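Local coordinates for cytochrome c-552/4 domain-containing protein (Ignicoccus hospitalis KIN4/I, PDB 4QO5) that is a membrane-associated octaheme cytochrome c that probably carries electrons through its chain of covalently bound hemes, at residues A[315-327]-A[365-378]. Numbering follows the deposited sequence.
Sequences RLFGLIYAHPMPR and MPISLAPDIKTGKF. With HEC (heme c), chain E.
Pro366 sets CG, with CB beside it, over one face of the His323 imidazole, a CH-pi contact with CG 3.5 Å from the ring centroid, while CB of Arg315 covers the opposite face. Within 315-327, Tyr321 O receives both Leu319 N and, at 2.8 Å, His323 ND1, which fixes the rotation of the imidazole against Pro366. Beside it, Ile367 reaches CB of Tyr321 with CD1, 4.0 Å away, with CG1 anti to the backbone N (chi1 -170°) and the chain extended beyond it. The phenol is sandwiched in turn: CE1 of Phe378 comes over one face, 3.4 Å from CE2 of Tyr321, with the two planes inclined at 48°, and CG1 of Ile320 sits over the other. Farther out the contact becomes polar. Tyr321 OH donates to Leu369 O at 2.6 Å, approaching from above the carbonyl plane. Water 1 accepts from Ile320 N and lies within hydrogen-bonding distance of Ile367 O. With an alanine at Tyr321, Leu369 O would probably lose its hydroxyl donor and Phe378 the ring it packs against. From the same hairpin Arg315 binds both propionates of one heme through four hydrogen bonds, NE and NH2 to O2D, NH1 and NH2 to O2A, and helices 413-447 and 464-485 pack against the turn. The chemistry thus implies a heme-binding hairpin against which the loop 365-378 packs through aromatic and proline contacts, pinned by one direct hydrogen bond.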
ATOM      1  N   ARG A 315      17.361 -14.827 -12.666  1.00 21.98           N
ATOM      2  CA  ARG A 315      17.132 -13.407 -12.359  1.00 22.08           C
ATOM      3  C   ARG A 315      15.775 -12.983 -12.898  1.00 25.18           C
ATOM      4  O   ARG A 315      15.568 -12.953 -14.114  1.00 23.84           O
ATOM      5  CB  ARG A 315      18.234 -12.529 -12.967  1.00 22.32           C
ATOM      6  CG  ARG A 315      18.155 -11.050 -12.524  1.00 29.66           C
ATOM      7  CD  ARG A 315      19.059 -10.811 -11.335  1.00 30.25           C
ATOM      8  NE  ARG A 315      18.888  -9.505 -10.692  1.00 27.68           N
ATOM      9  CZ  ARG A 315      19.705  -8.471 -10.865  1.00 27.60           C
ATOM     10  NH1 ARG A 315      20.753  -8.554 -11.686  1.00 29.23           N
ATOM     11  NH2 ARG A 315      19.480  -7.342 -10.209  1.00 27.58           N
ATOM     12  N   LEU A 316      14.853 -12.664 -11.993  1.00 23.51           N
ATOM     13  CA  LEU A 316      13.487 -12.281 -12.366  1.00 24.33           C
ATOM     14  C   LEU A 316      13.396 -10.824 -12.808  1.00 27.68           C
ATOM     15  O   LEU A 316      12.422 -10.438 -13.457  1.00 25.44           O
ATOM     16  CB  LEU A 316      12.520 -12.495 -11.197  1.00 24.46           C
ATOM     17  CG  LEU A 316      12.386 -13.910 -10.629  1.00 27.29           C
ATOM     18  CD1 LEU A 316      11.238 -13.946  -9.613  1.00 27.82           C
ATOM     19  CD2 LEU A 316      12.186 -14.955 -11.733  1.00 21.91           C
ATOM     20  N   PHE A 317      14.397 -10.017 -12.432  1.00 22.48           N
ATOM     21  CA  PHE A 317      14.497  -8.630 -12.862  1.00 24.37           C
ATOM     22  C   PHE A 317      15.028  -8.612 -14.291  1.00 24.36           C
ATOM     23  O   PHE A 317      16.198  -8.935 -14.536  1.00 25.10           O
ATOM     24  CB  PHE A 317      15.461  -7.893 -11.925  1.00 26.12           C
ATOM     25  CG  PHE A 317      15.446  -6.395 -12.050  1.00 24.71           C
ATOM     26  CD1 PHE A 317      16.440  -5.741 -12.759  1.00 23.91           C
ATOM     27  CD2 PHE A 317      14.480  -5.635 -11.403  1.00 22.33           C
ATOM     28  CE1 PHE A 317      16.466  -4.368 -12.859  1.00 27.19           C
ATOM     29  CE2 PHE A 317      14.498  -4.253 -11.494  1.00 21.29           C
ATOM     30  CZ  PHE A 317      15.496  -3.614 -12.219  1.00 21.79           C
ATOM     31  N   GLY A 318      14.180  -8.228 -15.234  1.00 22.94           N
ATOM     32  CA  GLY A 318      14.518  -8.344 -16.646  1.00 24.39           C
ATOM     33  C   GLY A 318      15.558  -7.339 -17.111  1.00 25.42           C
ATOM     34  O   GLY A 318      15.433  -6.125 -16.872  1.00 24.46           O
ATOM     35  N   LEU A 319      16.597  -7.832 -17.777  1.00 22.02           N
ATOM     36  CA  LEU A 319      17.612  -6.936 -18.320  1.00 23.74           C
ATOM     37  C   LEU A 319      17.999  -7.278 -19.760  1.00 28.13           C
ATOM     38  O   LEU A 319      19.160  -7.607 -20.021  1.00 24.35           O
ATOM     39  CB  LEU A 319      18.850  -6.961 -17.421  1.00 26.71           C
ATOM     40  CG  LEU A 319      18.597  -6.465 -15.992  1.00 29.72           C
ATOM     41  CD1 LEU A 319      19.757  -6.830 -15.059  1.00 31.05           C
ATOM     42  CD2 LEU A 319      18.325  -4.949 -15.979  1.00 25.89           C
ATOM     43  N   ILE A 320      17.050  -7.216 -20.699  1.00 22.92           N
ATOM     44  CA  ILE A 320      15.657  -6.817 -20.446  1.00 19.79           C
ATOM     45  C   ILE A 320      14.770  -8.051 -20.218  1.00 20.84           C
ATOM     46  O   ILE A 320      13.614  -7.927 -19.805  1.00 21.94           O
ATOM     47  CB  ILE A 320      15.098  -6.019 -21.630  1.00 21.25           C
ATOM     48  CG1 ILE A 320      15.073  -6.908 -22.878  1.00 24.24           C
ATOM     49  CG2 ILE A 320      15.915  -4.734 -21.841  1.00 24.98           C
ATOM     50  CD1 ILE A 320      14.457  -6.263 -24.099  1.00 26.34           C
ATOM     51  N   TYR A 321      15.329  -9.235 -20.474  1.00 21.45           N
ATOM     52  CA  TYR A 321      14.641 -10.507 -20.222  1.00 22.07           C
ATOM     53  C   TYR A 321      15.099 -11.132 -18.904  1.00 22.10           C
ATOM     54  O   TYR A 321      16.198 -10.849 -18.433  1.00 25.16           O
ATOM     55  CB  TYR A 321      14.923 -11.484 -21.364  1.00 23.37           C
ATOM     56  CG  TYR A 321      14.592 -10.908 -22.723  1.00 24.14           C
ATOM     57  CD1 TYR A 321      13.267 -10.780 -23.137  1.00 23.82           C
ATOM     58  CD2 TYR A 321      15.590 -10.462 -23.572  1.00 24.82           C
ATOM     59  CE1 TYR A 321      12.960 -10.244 -24.371  1.00 23.80           C
ATOM     60  CE2 TYR A 321      15.290  -9.921 -24.807  1.00 27.18           C
ATOM     61  CZ  TYR A 321      13.966  -9.812 -25.199  1.00 27.47           C
ATOM     62  OH  TYR A 321      13.654  -9.272 -26.432  1.00 27.52           O
ATOM     63  N   ALA A 322      14.264 -11.992 -18.325  1.00 20.74           N
ATOM     64  CA  ALA A 322      14.668 -12.800 -17.182  1.00 21.61           C
ATOM     65  C   ALA A 322      15.703 -13.806 -17.697  1.00 22.40           C
ATOM     66  O   ALA A 322      15.589 -14.312 -18.821  1.00 23.30           O
ATOM     67  CB  ALA A 322      13.469 -13.523 -16.572  1.00 21.23           C
ATOM     68  N   HIS A 323      16.707 -14.087 -16.878  1.00 19.78           N
ATOM     69  CA  HIS A 323      17.883 -14.826 -17.346  1.00 20.76           C
ATOM     70  C   HIS A 323      18.526 -15.605 -16.204  1.00 18.82           C
ATOM     71  O   HIS A 323      18.329 -15.279 -15.053  1.00 21.50           O
ATOM     72  CB  HIS A 323      18.890 -13.841 -17.920  1.00 23.25           C
ATOM     73  CG  HIS A 323      19.216 -12.712 -16.995  1.00 22.14           C
ATOM     74  ND1 HIS A 323      18.394 -11.615 -16.850  1.00 24.30           N
ATOM     75  CD2 HIS A 323      20.265 -12.509 -16.161  1.00 23.42           C
ATOM     76  CE1 HIS A 323      18.926 -10.782 -15.972  1.00 26.28           C
ATOM     77  NE2 HIS A 323      20.061 -11.300 -15.538  1.00 23.64           N
ATOM     78  N   PRO A 324      19.331 -16.639 -16.528  1.00 23.27           N
ATOM     79  CA  PRO A 324      19.970 -17.354 -15.417  1.00 20.49           C
ATOM     80  C   PRO A 324      20.817 -16.400 -14.575  1.00 22.73           C
ATOM     81  O   PRO A 324      21.350 -15.419 -15.100  1.00 22.06           O
ATOM     82  CB  PRO A 324      20.860 -18.392 -16.130  1.00 21.17           C
ATOM     83  CG  PRO A 324      20.195 -18.604 -17.458  1.00 27.16           C
ATOM     84  CD  PRO A 324      19.598 -17.262 -17.833  1.00 25.63           C
ATOM     85  N   MET A 325      20.914 -16.660 -13.277  1.00 19.51           N
ATOM     86  CA  MET A 325      21.612 -15.740 -12.376  1.00 21.23           C
ATOM     87  C   MET A 325      23.087 -15.548 -12.778  1.00 22.32           C
ATOM     88  O   MET A 325      23.767 -16.505 -13.117  1.00 22.77           O
ATOM     89  CB  MET A 325      21.522 -16.282 -10.947  1.00 23.98           C
ATOM     90  CG  MET A 325      21.870 -15.290  -9.870  1.00 29.70           C
ATOM     91  SD  MET A 325      20.627 -13.975  -9.834  1.00 31.41           S
ATOM     92  CE  MET A 325      21.536 -12.713  -8.941  1.00 38.24           C
ATOM     93  N   PRO A 326      23.587 -14.305 -12.755  1.00 21.98           N
ATOM     94  CA  PRO A 326      25.037 -14.141 -12.975  1.00 20.66           C
ATOM     95  C   PRO A 326      25.891 -14.875 -11.941  1.00 22.49           C
ATOM     96  O   PRO A 326      25.479 -14.969 -10.775  1.00 21.93           O
ATOM     97  CB  PRO A 326      25.235 -12.626 -12.830  1.00 25.20           C
ATOM     98  CG  PRO A 326      23.907 -12.038 -13.223  1.00 23.74           C
ATOM     99  CD  PRO A 326      22.870 -13.017 -12.726  1.00 22.71           C
ATOM    100  N   ARG A 327      27.067 -15.361 -12.359  1.00 22.37           N
ATOM    101  CA  ARG A 327      27.964 -16.084 -11.468  1.00 26.85           C
ATOM    102  C   ARG A 327      28.602 -15.198 -10.412  1.00 27.95           C
ATOM    103  O   ARG A 327      28.840 -15.645  -9.291  1.00 30.66           O
ATOM    104  CB  ARG A 327      29.076 -16.783 -12.260  1.00 29.03           C
ATOM    105  CG  ARG A 327      28.571 -17.913 -13.115  1.00 32.43           C
ATOM    106  CD  ARG A 327      29.714 -18.592 -13.859  1.00 30.54           C
ATOM    107  NE  ARG A 327      29.202 -19.736 -14.612  1.00 39.84           N
ATOM    108  CZ  ARG A 327      29.764 -20.940 -14.626  1.00 49.22           C
ATOM    109  NH1 ARG A 327      30.872 -21.171 -13.931  1.00 49.44           N
ATOM    110  NH2 ARG A 327      29.218 -21.909 -15.341  1.00 47.67           N
ATOM    111  N   MET A 365      25.122  -6.255 -20.839  1.00 25.99           N
ATOM    112  CA  MET A 365      23.872  -6.827 -20.357  1.00 25.45           C
ATOM    113  C   MET A 365      24.067  -8.329 -20.227  1.00 24.36           C
ATOM    114  O   MET A 365      25.021  -8.872 -20.796  1.00 24.36           O
ATOM    115  CB  MET A 365      22.745  -6.496 -21.329  1.00 30.64           C
ATOM    116  CG  MET A 365      22.313  -5.026 -21.246  1.00 36.55           C
ATOM    117  SD  MET A 365      21.324  -4.539 -22.658  1.00 55.35           S
ATOM    118  CE  MET A 365      19.756  -5.282 -22.224  1.00 54.73           C
ATOM    119  N   PRO A 366      23.201  -9.000 -19.451  1.00 23.41           N
ATOM    120  CA  PRO A 366      23.388 -10.439 -19.224  1.00 26.33           C
ATOM    121  C   PRO A 366      22.868 -11.303 -20.361  1.00 26.92           C
ATOM    122  O   PRO A 366      23.261 -12.472 -20.491  1.00 24.56           O
ATOM    123  CB  PRO A 366      22.583 -10.703 -17.944  1.00 24.40           C
ATOM    124  CG  PRO A 366      21.573  -9.588 -17.878  1.00 26.84           C
ATOM    125  CD  PRO A 366      22.214  -8.401 -18.525  1.00 26.15           C
ATOM    126  N   ILE A 367      21.995 -10.730 -21.182  1.00 26.94           N
ATOM    127  CA  ILE A 367      21.310 -11.503 -22.212  1.00 27.88           C
ATOM    128  C   ILE A 367      21.105 -10.621 -23.450  1.00 25.88           C
ATOM    129  O   ILE A 367      21.020  -9.392 -23.338  1.00 25.91           O
ATOM    130  CB  ILE A 367      19.967 -12.060 -21.637  1.00 24.09           C
ATOM    131  CG1 ILE A 367      19.322 -13.082 -22.576  1.00 25.13           C
ATOM    132  CG2 ILE A 367      19.007 -10.912 -21.245  1.00 23.84           C
ATOM    133  CD1 ILE A 367      18.152 -13.842 -21.938  1.00 25.01           C
ATOM    134  N   SER A 368      21.050 -11.239 -24.626  1.00 26.98           N
ATOM    135  CA  SER A 368      20.874 -10.508 -25.882  1.00 28.23           C
ATOM    136  C   SER A 368      19.493  -9.845 -25.978  1.00 31.41           C
ATOM    137  O   SER A 368      18.596 -10.139 -25.185  1.00 30.75           O
ATOM    138  CB  SER A 368      21.080 -11.443 -27.069  1.00 31.13           C
ATOM    139  OG  SER A 368      20.247 -12.589 -26.970  1.00 32.15           O
ATOM    140  N   LEU A 369      19.328  -8.962 -26.959  1.00 32.30           N
ATOM    141  CA  LEU A 369      18.078  -8.213 -27.116  1.00 35.89           C
ATOM    142  C   LEU A 369      16.991  -9.042 -27.782  1.00 38.64           C
ATOM    143  O   LEU A 369      15.803  -8.723 -27.692  1.00 37.08           O
ATOM    144  CB  LEU A 369      18.316  -6.944 -27.932  1.00 32.70           C
ATOM    145  CG  LEU A 369      19.305  -5.950 -27.329  1.00 41.02           C
ATOM    146  CD1 LEU A 369      19.484  -4.753 -28.251  1.00 42.39           C
ATOM    147  CD2 LEU A 369      18.860  -5.501 -25.937  1.00 45.02           C
ATOM    148  N   ALA A 370      17.405 -10.101 -28.466  1.00 35.47           N
ATOM    149  CA  ALA A 370      16.469 -10.969 -29.162  1.00 34.70           C
ATOM    150  C   ALA A 370      17.068 -12.365 -29.224  1.00 39.22           C
ATOM    151  O   ALA A 370      18.291 -12.513 -29.222  1.00 35.67           O
ATOM    152  CB  ALA A 370      16.213 -10.438 -30.568  1.00 33.22           C
ATOM    153  N   PRO A 371      16.214 -13.399 -29.272  1.00 40.22           N
ATOM    154  CA  PRO A 371      16.768 -14.745 -29.438  1.00 40.43           C
ATOM    155  C   PRO A 371      17.233 -14.951 -30.876  1.00 45.96           C
ATOM    156  O   PRO A 371      16.929 -14.130 -31.739  1.00 47.72           O
ATOM    157  CB  PRO A 371      15.579 -15.652 -29.114  1.00 43.73           C
ATOM    158  CG  PRO A 371      14.372 -14.824 -29.435  1.00 43.55           C
ATOM    159  CD  PRO A 371      14.744 -13.404 -29.144  1.00 43.00           C
ATOM    160  N   ASP A 372      17.980 -16.020 -31.133  1.00 44.26           N
ATOM    161  CA  ASP A 372      18.355 -16.342 -32.501  1.00 51.33           C
ATOM    162  C   ASP A 372      17.172 -17.059 -33.138  1.00 56.68           C
ATOM    163  O   ASP A 372      16.663 -18.032 -32.588  1.00 54.36           O
ATOM    164  CB  ASP A 372      19.609 -17.213 -32.525  1.00 56.99           C
ATOM    165  CG  ASP A 372      20.197 -17.368 -33.920  1.00 64.30           C
ATOM    166  OD1 ASP A 372      19.458 -17.224 -34.920  1.00 69.23           O
ATOM    167  OD2 ASP A 372      21.417 -17.619 -34.013  1.00 63.34           O
ATOM    168  N   ILE A 373      16.732 -16.563 -34.291  1.00 57.21           N
ATOM    169  CA  ILE A 373      15.506 -17.044 -34.914  1.00 61.51           C
ATOM    170  C   ILE A 373      15.644 -18.489 -35.395  1.00 69.28           C
ATOM    171  O   ILE A 373      14.671 -19.243 -35.404  1.00 69.73           O
ATOM    172  CB  ILE A 373      15.036 -16.107 -36.062  1.00 60.33           C
ATOM    173  CG1 ILE A 373      13.599 -16.437 -36.473  1.00 66.41           C
ATOM    174  CG2 ILE A 373      15.984 -16.171 -37.249  1.00 57.85           C
ATOM    175  CD1 ILE A 373      12.813 -15.237 -36.955  1.00 66.91           C
ATOM    176  N   LYS A 374      16.860 -18.878 -35.768  1.00 74.22           N
ATOM    177  CA  LYS A 374      17.125 -20.258 -36.152  1.00 77.29           C
ATOM    178  C   LYS A 374      16.957 -21.181 -34.947  1.00 79.10           C
ATOM    179  O   LYS A 374      16.085 -22.052 -34.934  1.00 81.49           O
ATOM    180  CB  LYS A 374      18.537 -20.397 -36.728  1.00 76.92           C
ATOM    181  N   THR A 375      17.782 -20.963 -33.925  1.00 73.36           N
ATOM    182  CA  THR A 375      17.850 -21.858 -32.772  1.00 68.05           C
ATOM    183  C   THR A 375      16.722 -21.654 -31.760  1.00 65.53           C
ATOM    184  O   THR A 375      16.328 -22.590 -31.064  1.00 67.19           O
ATOM    185  CB  THR A 375      19.196 -21.708 -32.041  1.00 67.98           C
ATOM    186  OG1 THR A 375      19.180 -20.519 -31.241  1.00 68.36           O
ATOM    187  CG2 THR A 375      20.337 -21.630 -33.042  1.00 67.29           C
ATOM    188  N   GLY A 376      16.215 -20.430 -31.671  1.00 58.16           N
ATOM    189  CA  GLY A 376      15.201 -20.104 -30.689  1.00 55.03           C
ATOM    190  C   GLY A 376      15.806 -19.747 -29.342  1.00 50.77           C
ATOM    191  O   GLY A 376      15.085 -19.545 -28.365  1.00 51.83           O
ATOM    192  N   LYS A 377      17.133 -19.659 -29.290  1.00 43.26           N
ATOM    193  CA  LYS A 377      17.827 -19.392 -28.032  1.00 45.00           C
ATOM    194  C   LYS A 377      18.357 -17.964 -27.925  1.00 37.06           C
ATOM    195  O   LYS A 377      18.761 -17.364 -28.920  1.00 36.74           O
ATOM    196  CB  LYS A 377      19.000 -20.357 -27.853  1.00 48.90           C
ATOM    197  CG  LYS A 377      18.609 -21.785 -27.500  1.00 53.99           C
ATOM    198  CD  LYS A 377      19.861 -22.616 -27.238  1.00 59.12           C
ATOM    199  CE  LYS A 377      19.550 -24.094 -27.078  1.00 63.22           C
ATOM    200  NZ  LYS A 377      20.804 -24.898 -26.973  1.00 64.77           N
ATOM    201  N   PHE A 378      18.367 -17.433 -26.708  1.00 34.84           N
ATOM    202  CA  PHE A 378      19.071 -16.180 -26.454  1.00 32.71           C
ATOM    203  C   PHE A 378      20.570 -16.441 -26.355  1.00 35.40           C
ATOM    204  O   PHE A 378      20.999 -17.574 -26.163  1.00 36.07           O
ATOM    205  CB  PHE A 378      18.594 -15.538 -25.158  1.00 30.59           C
ATOM    206  CG  PHE A 378      17.197 -14.991 -25.229  1.00 38.22           C
ATOM    207  CD1 PHE A 378      16.973 -13.683 -25.630  1.00 35.23           C
ATOM    208  CD2 PHE A 378      16.107 -15.786 -24.894  1.00 37.09           C
ATOM    209  CE1 PHE A 378      15.680 -13.176 -25.692  1.00 37.07           C
ATOM    210  CE2 PHE A 378      14.816 -15.281 -24.956  1.00 42.61           C
ATOM    211  CZ  PHE A 378      14.606 -13.973 -25.355  1.00 39.01           C
TER
HETATM  212 FE   HEC E 604      17.108  -0.128  -9.022  1.00 22.23          FE
HETATM  213  CHA HEC E 604      18.153  -3.404  -9.570  1.00 22.11           C
HETATM  214  CHB HEC E 604      18.064   0.630 -12.219  1.00 23.62           C
HETATM  215  CHC HEC E 604      15.914   3.076  -8.635  1.00 22.02           C
HETATM  216  CHD HEC E 604      15.670  -1.036  -6.084  1.00 21.50           C
HETATM  217  NA  HEC E 604      17.897  -1.213 -10.591  1.00 21.18           N
HETATM  218  C1A HEC E 604      18.365  -2.505 -10.583  1.00 22.34           C
HETATM  219  C2A HEC E 604      19.102  -2.732 -11.811  1.00 24.42           C
HETATM  220  C3A HEC E 604      19.051  -1.607 -12.521  1.00 22.53           C
HETATM  221  C4A HEC E 604      18.295  -0.641 -11.777  1.00 20.31           C
HETATM  222  CMA HEC E 604      19.649  -1.303 -13.909  1.00 23.44           C
HETATM  223  CAA HEC E 604      19.834  -4.034 -12.214  1.00 21.68           C
HETATM  224  CBA HEC E 604      21.311  -3.757 -11.910  1.00 26.48           C
HETATM  225  CGA HEC E 604      22.197  -4.963 -12.135  1.00 33.65           C
HETATM  226  O1A HEC E 604      23.037  -4.932 -13.072  1.00 33.68           O
HETATM  227  O2A HEC E 604      22.061  -5.950 -11.377  1.00 38.47           O
HETATM  228  NB  HEC E 604      17.043   1.492 -10.179  1.00 21.03           N
HETATM  229  C1B HEC E 604      17.451   1.611 -11.485  1.00 21.52           C
HETATM  230  C2B HEC E 604      17.241   2.960 -11.940  1.00 22.39           C
HETATM  231  C3B HEC E 604      16.578   3.599 -10.968  1.00 29.80           C
HETATM  232  C4B HEC E 604      16.504   2.719  -9.826  1.00 24.89           C
HETATM  233  CMB HEC E 604      17.521   3.419 -13.393  1.00 23.55           C
HETATM  234  CAB HEC E 604      15.972   5.019 -10.874  1.00 33.33           C
HETATM  235  CBB HEC E 604      15.623   5.796 -12.161  1.00 28.77           C
HETATM  236  NC  HEC E 604      15.976   0.850  -7.701  1.00 22.68           N
HETATM  237  C1C HEC E 604      15.668   2.189  -7.624  1.00 25.59           C
HETATM  238  C2C HEC E 604      15.216   2.491  -6.280  1.00 20.99           C
HETATM  239  C3C HEC E 604      15.025   1.288  -5.717  1.00 25.19           C
HETATM  240  C4C HEC E 604      15.592   0.270  -6.520  1.00 23.18           C
HETATM  241  CMC HEC E 604      14.609   3.869  -5.910  1.00 22.13           C
HETATM  242  CAC HEC E 604      14.470   0.774  -4.400  1.00 33.20           C
HETATM  243  CBC HEC E 604      13.048   1.363  -4.156  1.00 34.75           C
HETATM  244  ND  HEC E 604      16.947  -1.928  -7.985  1.00 22.53           N
HETATM  245  C1D HEC E 604      16.273  -2.061  -6.784  1.00 23.04           C
HETATM  246  C2D HEC E 604      16.271  -3.447  -6.399  1.00 20.20           C
HETATM  247  C3D HEC E 604      17.027  -4.191  -7.489  1.00 20.18           C
HETATM  248  C4D HEC E 604      17.412  -3.172  -8.432  1.00 23.51           C
HETATM  249  CMD HEC E 604      15.632  -4.047  -5.143  1.00 23.29           C
HETATM  250  CAD HEC E 604      17.292  -5.712  -7.592  1.00 19.44           C
HETATM  251  CBD HEC E 604      15.983  -6.355  -8.042  1.00 22.34           C
HETATM  252  CGD HEC E 604      16.177  -7.806  -8.391  1.00 21.28           C
HETATM  253  O1D HEC E 604      15.154  -8.533  -8.446  1.00 23.69           O
HETATM  254  O2D HEC E 604      17.329  -8.240  -8.608  1.00 22.44           O
HETATM  255  O   HOH W   1      18.488  -7.984 -23.201  1.00 29.61           O
HETATM  256  O   HOH W   2      14.835  -0.740  -9.912  1.00 31.95           O